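Local coordinates for protein peroxiredoxin 5 (Alvinella pompejana, PDB 2XHF) that probably reduces hydrogen peroxide and organic peroxides as a thiol-dependent peroxidase of the peroxiredoxin family, at residues D153-G156 with L157-L160. Residues are numbered along the deposited sequence; the frame is centred on the assembly and turned at random.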
loop_
_atom_site.group_PDB
_atom_site.type_symbol
_atom_site.label_atom_id
_atom_site.label_comp_id
_atom_site.label_asym_id
_atom_site.label_seq_id
_atom_site.Cartn_x
_atom_site.Cartn_y
_atom_site.Cartn_z
ATOM N N ASP A 153 18.402 -17.966 1.387
ATOM C CA ASP A 153 19.612 -17.180 1.634
ATOM C C ASP A 153 19.414 -15.674 1.538
ATOM O O ASP A 153 20.234 -14.989 0.925
ATOM C CB ASP A 153 20.690 -17.567 0.623
ATOM C CG ASP A 153 21.199 -18.968 0.825
ATOM O OD1 ASP A 153 20.567 -19.911 0.303
ATOM O OD2 ASP A 153 22.238 -19.121 1.503
ATOM N N ILE A 154 18.354 -15.150 2.149
ATOM C CA ILE A 154 18.054 -13.715 2.055
ATOM C C ILE A 154 18.049 -13.066 3.435
ATOM O O ILE A 154 17.383 -12.057 3.656
ATOM C CB ILE A 154 16.712 -13.484 1.346
ATOM C CG1 ILE A 154 15.592 -14.236 2.060
ATOM C CG2 ILE A 154 16.810 -13.933 -0.109
ATOM C CD1 ILE A 154 14.195 -13.835 1.609
ATOM N N THR A 155 18.815 -13.635 4.360
ATOM C CA THR A 155 18.934 -13.064 5.695
ATOM C C THR A 155 20.023 -11.992 5.710
ATOM O O THR A 155 20.762 -11.831 4.742
ATOM C CB THR A 155 19.298 -14.136 6.733
ATOM O OG1 THR A 155 20.527 -14.766 6.355
ATOM C CG2 THR A 155 18.208 -15.190 6.833
ATOM N N GLY A 156 20.133 -11.245 6.807
ATOM C CA GLY A 156 21.216 -10.281 6.917
ATOM C C GLY A 156 22.573 -10.963 6.833
ATOM O O GLY A 156 23.492 -10.526 6.117
ATOM N N LEU A 157 22.691 -12.043 7.592
ATOM C CA LEU A 157 23.915 -12.827 7.670
ATOM C C LEU A 157 24.341 -13.296 6.288
ATOM O O LEU A 157 25.519 -13.206 5.899
ATOM C CB LEU A 157 23.682 -14.018 8.587
ATOM C CG LEU A 157 24.850 -14.996 8.673
ATOM C CD1 LEU A 157 26.135 -14.248 8.992
ATOM C CD2 LEU A 157 24.565 -16.084 9.687
ATOM N N ALA A 158 23.387 -13.830 5.544
ATOM C CA ALA A 158 23.710 -14.359 4.234
ATOM C C ALA A 158 24.393 -13.248 3.450
ATOM O O ALA A 158 25.379 -13.457 2.736
ATOM C CB ALA A 158 22.451 -14.831 3.525
ATOM N N CYS A 159 23.855 -12.048 3.611
ATOM C CA CYS A 159 24.371 -10.905 2.914
ATOM C C CYS A 159 25.842 -10.571 3.291
ATOM O O CYS A 159 26.705 -10.336 2.428
ATOM C CB CYS A 159 23.436 -9.714 3.182
ATOM S SG CYS A 159 23.801 -8.260 2.296
ATOM N N LEU A 160 26.128 -10.561 4.582
ATOM C CA LEU A 160 27.469 -10.239 5.047
ATOM C C LEU A 160 28.544 -11.238 4.590
ATOM O O LEU A 160 29.668 -10.848 4.253
ATOM C CB LEU A 160 27.470 -10.141 6.567
ATOM C CG LEU A 160 28.830 -9.801 7.170
ATOM C CD1 LEU A 160 29.359 -8.476 6.625
ATOM C CD2 LEU A 160 28.690 -9.756 8.675
#
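Thr155 turns its hydroxyl toward the N-terminal end of helix 156-165 and accepts there from the backbone of Ala158, with OG1 3.1 Å from Ala158 N and an N-H···O angle of 157°. A chi1 of 58° sets OG1 between the threonine's own N and carbonyl carbon, the rotation that swings it forward to the amide, while CG2 stays beside the backbone N, turned from the helix. The same hydroxyl lies against the methyl of Ala158, OG1 to CB 3.4 Å, and alongside CB of Leu157 at 3.9 Å. Ala158 CB points back at the incoming loop and is touched from a second side by Asp153 O, 3.4 Å from Ala158 CB; the methyl thus sits between the Asp153 carbonyl and the Thr155 hydroxyl. Behind the cap, the main-chain bonds of the helix begin with a weak one from Cys159 N to Thr155 O at 3.3 Å, followed by Leu160 N to Gly156 O at 3.1 Å. With an alanine at Thr155 the hydroxyl is gone, and Ala158 N would probably lose its capping acceptor while the Ala158 methyl loses a neighbour on that side. A second first-turn amide, Leu157 N, is taken by the carboxylate of Glu64 on helix 62-67. Cys159 and Leu160 pack on Phe72 of helix 69-74, joining this turn to the neighbouring helices. The arrangement is a threonine N-cap, its side chain accepting from the residue three further on, and it starts the C-terminal helix that follows strand 144-150, outermost of the sheet within the chain, in this thioredoxin-like fold.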